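Side-chain contacts in interphotoreceptor retinoid-binding protein (Xenopus laevis, PDB 1J7X), which probably binds retinoids and carries them between the photoreceptors and the pigment epithelium of the retina: residues E219-M224 with A230-E235; A89-L94 with A126-N131. One frame throughout, in Å; residues are numbered along the deposited sequence.

Overall arrangement
Interaction 1 lies in the interior, its centre about 10 Å from the centre of the chain, and interaction 2 near one end of the molecule, its centre about 26 Å from that same point. The two share no helix or strand, and their nearest atoms are about 12 Å apart. Interaction 1 sets helix 216-226 against strand 231-234, two elements close in sequence, through a few apolar side chains and one backbone hydrogen bond. Interaction 2 crosses helices 88-98 and 119-137, with a longer piece of chain between them, and relies on side chains: a leucine covers a phenylalanine ring, while two amide hydrogen bonds work toward the more exposed side, where polar groups are readily accommodated.

Interaction 1: residues E219-M224 with A230-E235; sequences EFAYLM and ATIIGE
I232 and A230 meet A221 and M224 in a buried helix-to-strand contact, where helix 216-226 is set against strand 231-234, the strand that follows it. The contact is small and mostly apolar. I232 directs its CD1 at the helix backbone, 3.5 Å from A221 O, and stays farther from the methyl group, with A221 CB and I232 CD1 4.4 Å apart. CG1 stands beside the backbone N of I232, anti to the carbonyl carbon (chi1 -49°), and from there the ethyl arm extends to the helix. Alanine suits position 221 because its short side chain lets the helix backbone itself come close to the isoleucine.

Further along the helix, A230 CB touches M224 CG at 3.7 Å. M224, a selenomethionine here, starts toward the strand, but bends at chi2 and chi3 carry its selenium away, so that only the root of the side chain faces A230, where another alanine fits. Beside this touch A230 N donates a nearly straight hydrogen bond (166°) to M224 O, 3.2 Å away, reaching the oxygen from above the carbonyl plane. It ties M224 of the helix to A230 across a short connection. I232 also rests on V207 and T209 of strand 204-209. Strand 204-209, helix 216-226 and the parallel strand 231-234 form a beta-alpha-beta crossover, in the region assigned to the peptidase S41 family of the ClpP/crotonase clan.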
ATOM      1  N   GLU A 219      -1.688  -0.218   1.681  1.00 15.33           N
ATOM      2  CA  GLU A 219      -2.051   1.187   1.866  1.00 16.50           C
ATOM      3  C   GLU A 219      -3.134   1.326   2.825  1.00 15.75           C
ATOM      4  O   GLU A 219      -3.074   2.148   3.743  1.00 16.76           O
ATOM      5  CB  GLU A 219      -2.393   1.866   0.570  1.00 18.83           C
ATOM      6  CG  GLU A 219      -1.172   2.227  -0.249  1.00 28.30           C
ATOM      7  CD  GLU A 219      -1.504   3.010  -1.570  1.00 32.14           C
ATOM      8  OE1 GLU A 219      -2.512   3.745  -1.575  1.00 34.20           O
ATOM      9  OE2 GLU A 219      -0.687   2.845  -2.558  1.00 31.68           O
ATOM     10  N   PHE A 220      -4.138   0.453   2.691  1.00 16.10           N
ATOM     11  CA  PHE A 220      -5.313   0.444   3.649  1.00 14.78           C
ATOM     12  C   PHE A 220      -4.881   0.161   5.040  1.00 14.40           C
ATOM     13  O   PHE A 220      -5.255   0.896   6.023  1.00 16.33           O
ATOM     14  CB  PHE A 220      -6.425  -0.532   3.188  1.00 16.29           C
ATOM     15  CG  PHE A 220      -7.572  -0.577   4.097  1.00 13.53           C
ATOM     16  CD1 PHE A 220      -8.569   0.307   4.008  1.00 23.03           C
ATOM     17  CD2 PHE A 220      -7.681  -1.589   5.069  1.00 13.44           C
ATOM     18  CE1 PHE A 220      -9.598   0.301   5.014  1.00 20.55           C
ATOM     19  CE2 PHE A 220      -8.708  -1.642   5.899  1.00 18.19           C
ATOM     20  CZ  PHE A 220      -9.667  -0.712   5.884  1.00 19.65           C
ATOM     21  N   ALA A 221      -4.076  -0.906   5.188  1.00 12.77           N
ATOM     22  CA  ALA A 221      -3.572  -1.301   6.520  1.00 15.85           C
ATOM     23  C   ALA A 221      -2.686  -0.155   7.143  1.00 15.63           C
ATOM     24  O   ALA A 221      -2.779   0.226   8.339  1.00 16.51           O
ATOM     25  CB  ALA A 221      -2.740  -2.597   6.493  1.00 17.49           C
ATOM     26  N   TYR A 222      -1.802   0.306   6.289  1.00 18.49           N
ATOM     27  CA  TYR A 222      -0.879   1.417   6.735  1.00 17.07           C
ATOM     28  C   TYR A 222      -1.661   2.643   7.251  1.00 17.36           C
ATOM     29  O   TYR A 222      -1.419   3.166   8.358  1.00 16.67           O
ATOM     30  CB  TYR A 222       0.072   1.806   5.613  1.00 15.95           C
ATOM     31  CG  TYR A 222       1.046   2.860   6.042  1.00 17.77           C
ATOM     32  CD1 TYR A 222       2.178   2.553   6.777  1.00 24.64           C
ATOM     33  CD2 TYR A 222       0.747   4.189   5.786  1.00 18.11           C
ATOM     34  CE1 TYR A 222       3.056   3.628   7.226  1.00 22.38           C
ATOM     35  CE2 TYR A 222       1.587   5.240   6.275  1.00 25.54           C
ATOM     36  CZ  TYR A 222       2.753   4.914   6.957  1.00 22.05           C
ATOM     37  OH  TYR A 222       3.581   5.907   7.420  1.00 26.32           O
ATOM     38  N   LEU A 223      -2.643   3.022   6.430  1.00 16.80           N
ATOM     39  CA  LEU A 223      -3.494   4.173   6.760  1.00 18.35           C
ATOM     40  C   LEU A 223      -4.341   3.984   7.979  1.00 18.73           C
ATOM     41  O   LEU A 223      -4.427   4.887   8.890  1.00 18.58           O
ATOM     42  CB  LEU A 223      -4.321   4.583   5.537  1.00 18.16           C
ATOM     43  CG  LEU A 223      -3.452   5.194   4.476  1.00 20.03           C
ATOM     44  CD1 LEU A 223      -4.334   5.391   3.275  1.00 19.01           C
ATOM     45  CD2 LEU A 223      -2.828   6.606   4.915  1.00 18.89           C
HETATM   46  N   MSE A 224      -4.852   2.771   8.181  1.00 18.54           N
HETATM   47  CA  MSE A 224      -5.585   2.483   9.394  1.00 18.02           C
HETATM   48  C   MSE A 224      -4.662   2.574  10.558  1.00 19.21           C
HETATM   49  O   MSE A 224      -5.079   3.005  11.646  1.00 19.89           O
HETATM   50  CB  MSE A 224      -6.327   1.124   9.359  1.00 19.03           C
HETATM   51  CG  MSE A 224      -7.882   1.305   9.832  1.00 29.68           C
HETATM   52 SE   MSE A 224      -9.042   1.968   8.929  1.00  7.03          SE
HETATM   53  CE  MSE A 224      -8.916   3.272   9.236  1.00 30.69           C
ATOM     54  N   ALA A 230      -6.894   1.429  13.722  1.00 18.27           N
ATOM     55  CA  ALA A 230      -6.860   0.063  14.068  1.00 19.82           C
ATOM     56  C   ALA A 230      -5.482  -0.445  14.510  1.00 19.06           C
ATOM     57  O   ALA A 230      -4.471   0.166  14.226  1.00 19.14           O
ATOM     58  CB  ALA A 230      -7.298  -0.703  12.839  1.00 21.99           C
ATOM     59  N   THR A 231      -5.497  -1.596  15.105  1.00 19.79           N
ATOM     60  CA  THR A 231      -4.306  -2.327  15.472  1.00 19.15           C
ATOM     61  C   THR A 231      -4.008  -3.311  14.325  1.00 17.96           C
ATOM     62  O   THR A 231      -4.904  -4.044  13.876  1.00 19.44           O
ATOM     63  CB  THR A 231      -4.525  -3.065  16.768  1.00 20.95           C
ATOM     64  OG1 THR A 231      -4.873  -2.172  17.837  1.00 21.47           O
ATOM     65  CG2 THR A 231      -3.279  -3.826  17.183  1.00 27.19           C
ATOM     66  N   ILE A 232      -2.759  -3.287  13.810  1.00 18.20           N
ATOM     67  CA  ILE A 232      -2.370  -4.163  12.757  1.00 17.32           C
ATOM     68  C   ILE A 232      -1.707  -5.404  13.379  1.00 18.53           C
ATOM     69  O   ILE A 232      -0.766  -5.316  14.182  1.00 18.45           O
ATOM     70  CB  ILE A 232      -1.348  -3.471  11.844  1.00 14.86           C
ATOM     71  CG1 ILE A 232      -1.836  -2.077  11.431  1.00 15.44           C
ATOM     72  CG2 ILE A 232      -1.071  -4.228  10.612  1.00 16.32           C
ATOM     73  CD1 ILE A 232      -3.306  -2.162  10.810  1.00 19.66           C
ATOM     74  N   ILE A 233      -2.106  -6.577  12.923  1.00 18.87           N
ATOM     75  CA  ILE A 233      -1.624  -7.868  13.490  1.00 19.11           C
ATOM     76  C   ILE A 233      -1.229  -8.836  12.401  1.00 19.48           C
ATOM     77  O   ILE A 233      -1.988  -9.088  11.452  1.00 17.59           O
ATOM     78  CB  ILE A 233      -2.726  -8.492  14.371  1.00 17.29           C
ATOM     79  CG1 ILE A 233      -3.174  -7.474  15.370  1.00 20.65           C
ATOM     80  CG2 ILE A 233      -2.249  -9.850  14.988  1.00 20.84           C
ATOM     81  CD1 ILE A 233      -4.441  -7.963  16.113  1.00 23.83           C
ATOM     82  N   GLY A 234       0.008  -9.387  12.522  1.00 16.26           N
ATOM     83  CA  GLY A 234       0.406 -10.401  11.578  1.00 15.76           C
ATOM     84  C   GLY A 234       1.836 -10.204  11.130  1.00 18.01           C
ATOM     85  O   GLY A 234       2.662  -9.894  11.968  1.00 16.51           O
ATOM     86  N   GLU A 235       2.088 -10.492   9.863  1.00 16.95           N
ATOM     87  CA  GLU A 235       3.430 -10.419   9.311  1.00 17.48           C
ATOM     88  C   GLU A 235       3.689  -9.046   8.651  1.00 19.49           C
ATOM     89  O   GLU A 235       2.798  -8.364   8.180  1.00 17.07           O
ATOM     90  CB  GLU A 235       3.653 -11.490   8.313  1.00 19.81           C
ATOM     91  CG  GLU A 235       3.420 -12.904   8.884  1.00 22.68           C
ATOM     92  CD  GLU A 235       3.396 -13.958   7.834  1.00 22.98           C
ATOM     93  OE1 GLU A 235       3.154 -13.676   6.613  1.00 24.08           O
ATOM     94  OE2 GLU A 235       3.485 -15.174   8.212  1.00 21.07           O
TER

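Interaction 2: residues A89-L94 with A126-N131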
ATOM      1  N   ALA A  89     -29.573  -9.625  -9.115  1.00 39.86           N
ATOM      2  CA  ALA A  89     -29.385 -10.896  -8.386  1.00 38.30           C
ATOM      3  C   ALA A  89     -27.907 -11.340  -8.519  1.00 37.29           C
ATOM      4  O   ALA A  89     -27.263 -11.793  -7.540  1.00 33.65           O
ATOM      5  CB  ALA A  89     -30.271 -11.952  -8.956  1.00 38.54           C
HETATM    6  N   MSE A  90     -27.386 -11.220  -9.735  1.00 35.94           N
HETATM    7  CA  MSE A  90     -25.994 -11.613  -9.962  1.00 35.44           C
HETATM    8  C   MSE A  90     -24.995 -10.695  -9.238  1.00 31.76           C
HETATM    9  O   MSE A  90     -24.006 -11.174  -8.708  1.00 31.36           O
HETATM   10  CB  MSE A  90     -25.656 -11.650 -11.430  1.00 36.62           C
HETATM   11  CG  MSE A  90     -26.242 -12.875 -12.129  1.00 44.01           C
HETATM   12 SE   MSE A  90     -25.479 -13.118 -13.893  1.00 47.67          SE
HETATM   13  CE  MSE A  90     -26.526 -11.876 -14.743  1.00 43.67           C
ATOM     14  N   LEU A  91     -25.257  -9.392  -9.233  1.00 28.80           N
ATOM     15  CA  LEU A  91     -24.393  -8.466  -8.522  1.00 27.70           C
ATOM     16  C   LEU A  91     -24.374  -8.842  -7.044  1.00 25.97           C
ATOM     17  O   LEU A  91     -23.306  -8.850  -6.456  1.00 22.65           O
ATOM     18  CB  LEU A  91     -24.897  -7.010  -8.702  1.00 28.11           C
ATOM     19  CG  LEU A  91     -24.565  -6.396 -10.036  1.00 35.94           C
ATOM     20  CD1 LEU A  91     -25.216  -5.005 -10.237  1.00 37.66           C
ATOM     21  CD2 LEU A  91     -23.112  -6.269 -10.184  1.00 38.98           C
ATOM     22  N   GLN A  92     -25.561  -9.065  -6.418  1.00 23.88           N
ATOM     23  CA  GLN A  92     -25.568  -9.401  -4.952  1.00 24.35           C
ATOM     24  C   GLN A  92     -24.811 -10.700  -4.743  1.00 23.38           C
ATOM     25  O   GLN A  92     -24.015 -10.815  -3.816  1.00 19.88           O
ATOM     26  CB  GLN A  92     -27.037  -9.550  -4.408  1.00 24.14           C
ATOM     27  CG  GLN A  92     -27.083  -9.796  -2.934  1.00 25.21           C
ATOM     28  CD  GLN A  92     -26.553  -8.599  -2.129  1.00 25.70           C
ATOM     29  OE1 GLN A  92     -27.198  -7.527  -2.088  1.00 19.88           O
ATOM     30  NE2 GLN A  92     -25.256  -8.718  -1.642  1.00 20.72           N
ATOM     31  N   ALA A  93     -24.977 -11.641  -5.679  1.00 25.02           N
ATOM     32  CA  ALA A  93     -24.315 -12.936  -5.569  1.00 25.74           C
ATOM     33  C   ALA A  93     -22.771 -12.759  -5.625  1.00 23.45           C
ATOM     34  O   ALA A  93     -22.045 -13.416  -4.847  1.00 22.98           O
ATOM     35  CB  ALA A  93     -24.750 -13.827  -6.692  1.00 27.66           C
ATOM     36  N   LEU A  94     -22.292 -11.905  -6.548  1.00 22.29           N
ATOM     37  CA  LEU A  94     -20.881 -11.611  -6.695  1.00 20.87           C
ATOM     38  C   LEU A  94     -20.314 -10.968  -5.405  1.00 20.98           C
ATOM     39  O   LEU A  94     -19.272 -11.384  -4.840  1.00 18.82           O
ATOM     40  CB  LEU A  94     -20.732 -10.702  -7.824  1.00 23.20           C
ATOM     41  CG  LEU A  94     -19.263 -10.272  -8.142  1.00 23.78           C
ATOM     42  CD1 LEU A  94     -18.391 -11.509  -8.337  1.00 25.51           C
ATOM     43  CD2 LEU A  94     -19.197  -9.332  -9.329  1.00 26.70           C
ATOM     44  N   ALA A 126     -21.591  -0.982  -4.639  1.00 19.74           N
ATOM     45  CA  ALA A 126     -21.896  -0.372  -3.310  1.00 20.04           C
ATOM     46  C   ALA A 126     -23.243  -0.725  -2.716  1.00 19.52           C
ATOM     47  O   ALA A 126     -23.268  -1.057  -1.561  1.00 20.70           O
ATOM     48  CB  ALA A 126     -21.754   1.147  -3.350  1.00 19.92           C
ATOM     49  N   PRO A 127     -24.331  -0.666  -3.478  1.00 18.84           N
ATOM     50  CA  PRO A 127     -25.655  -0.968  -2.936  1.00 21.11           C
ATOM     51  C   PRO A 127     -25.743  -2.385  -2.349  1.00 20.83           C
ATOM     52  O   PRO A 127     -26.405  -2.603  -1.417  1.00 20.98           O
ATOM     53  CB  PRO A 127     -26.587  -0.788  -4.173  1.00 22.00           C
ATOM     54  CG  PRO A 127     -25.864   0.191  -4.970  1.00 21.32           C
ATOM     55  CD  PRO A 127     -24.453  -0.226  -4.867  1.00 21.09           C
ATOM     56  N   PHE A 128     -25.007  -3.281  -2.902  1.00 18.90           N
ATOM     57  CA  PHE A 128     -25.024  -4.706  -2.496  1.00 19.12           C
ATOM     58  C   PHE A 128     -24.082  -4.901  -1.328  1.00 18.03           C
ATOM     59  O   PHE A 128     -24.349  -5.819  -0.495  1.00 19.13           O
ATOM     60  CB  PHE A 128     -24.640  -5.560  -3.708  1.00 19.48           C
ATOM     61  CG  PHE A 128     -25.561  -5.240  -4.933  1.00 19.99           C
ATOM     62  CD1 PHE A 128     -26.852  -5.701  -4.960  1.00 27.94           C
ATOM     63  CD2 PHE A 128     -25.137  -4.439  -5.924  1.00 25.19           C
ATOM     64  CE1 PHE A 128     -27.742  -5.403  -6.069  1.00 30.86           C
ATOM     65  CE2 PHE A 128     -25.996  -4.077  -7.028  1.00 26.82           C
ATOM     66  CZ  PHE A 128     -27.291  -4.573  -7.079  1.00 28.20           C
ATOM     67  N   ILE A 129     -22.996  -4.107  -1.295  1.00 16.46           N
ATOM     68  CA  ILE A 129     -22.047  -4.200  -0.198  1.00 18.44           C
ATOM     69  C   ILE A 129     -22.733  -3.778   1.100  1.00 18.94           C
ATOM     70  O   ILE A 129     -22.456  -4.294   2.247  1.00 20.03           O
ATOM     71  CB  ILE A 129     -20.779  -3.372  -0.446  1.00 17.02           C
ATOM     72  CG1 ILE A 129     -20.130  -3.959  -1.617  1.00 17.41           C
ATOM     73  CG2 ILE A 129     -19.899  -3.490   0.805  1.00 17.34           C
ATOM     74  CD1 ILE A 129     -18.941  -3.100  -2.057  1.00 21.14           C
ATOM     75  N   VAL A 130     -23.717  -2.922   0.945  1.00 17.56           N
ATOM     76  CA  VAL A 130     -24.500  -2.565   2.124  1.00 21.38           C
ATOM     77  C   VAL A 130     -25.094  -3.775   2.840  1.00 20.96           C
ATOM     78  O   VAL A 130     -25.097  -3.859   4.100  1.00 20.82           O
ATOM     79  CB  VAL A 130     -25.650  -1.604   1.770  1.00 22.13           C
ATOM     80  CG1 VAL A 130     -26.589  -1.446   2.938  1.00 22.64           C
ATOM     81  CG2 VAL A 130     -25.124  -0.239   1.306  1.00 25.78           C
ATOM     82  N   ASN A 131     -25.654  -4.694   2.042  1.00 21.51           N
ATOM     83  CA  ASN A 131     -26.314  -5.866   2.568  1.00 19.73           C
ATOM     84  C   ASN A 131     -25.287  -6.906   3.050  1.00 21.81           C
ATOM     85  O   ASN A 131     -25.477  -7.556   4.050  1.00 19.52           O
ATOM     86  CB  ASN A 131     -27.157  -6.530   1.451  1.00 22.36           C
ATOM     87  CG  ASN A 131     -28.309  -5.665   1.027  1.00 21.82           C
ATOM     88  OD1 ASN A 131     -28.900  -4.996   1.879  1.00 21.65           O
ATOM     89  ND2 ASN A 131     -28.648  -5.679  -0.284  1.00 23.77           N
TER
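L91 and F128 make the apolar half of this helix-helix contact, and Q92 the polar half. L91 CB lies over one face of the F128 ring, offset toward the rim and 3.8 Å from the ring centroid, a CH-pi contact. L91 CD1 continues past the edge on the same side, 3.4 Å from F128 CE2. P127 CB stands over the opposite face, at some distance.

Both hydrogen bonds run through the Q92 amide, one given and one taken. With CG anti to the backbone N (chi1 -176°) and a bend at chi2, the chain reaches across to helix 119-137. There Q92 NE2 donates to F128 O at 3.2 Å, from above the carbonyl plane, while Q92 OE1 accepts from N131 ND2 at 3.0 Å in an almost straight bond (173°). Q92 OE1 also lies at the edge of the F128 ring, in its plane, 3.4 Å from F128 CD1. Glutamine suits the place because one amide can both give and take, and N96 OD1 is a further acceptor for Q92 NE2. Replacing Q92 by an alanine would remove both bonds, and is likely to leave N131 ND2 without this acceptor, F128 O without this donor, and the N131 amide freer to turn.

The segments' axes approach to 9.0 Å and cross at -56°. F128 also packs on E88 and V95 of helix 88-98, and L91 reaches L125 of helix 119-137; between the two helices the chain runs through the antiparallel strands 100-104 and 108-112 at one end of the mixed sheet.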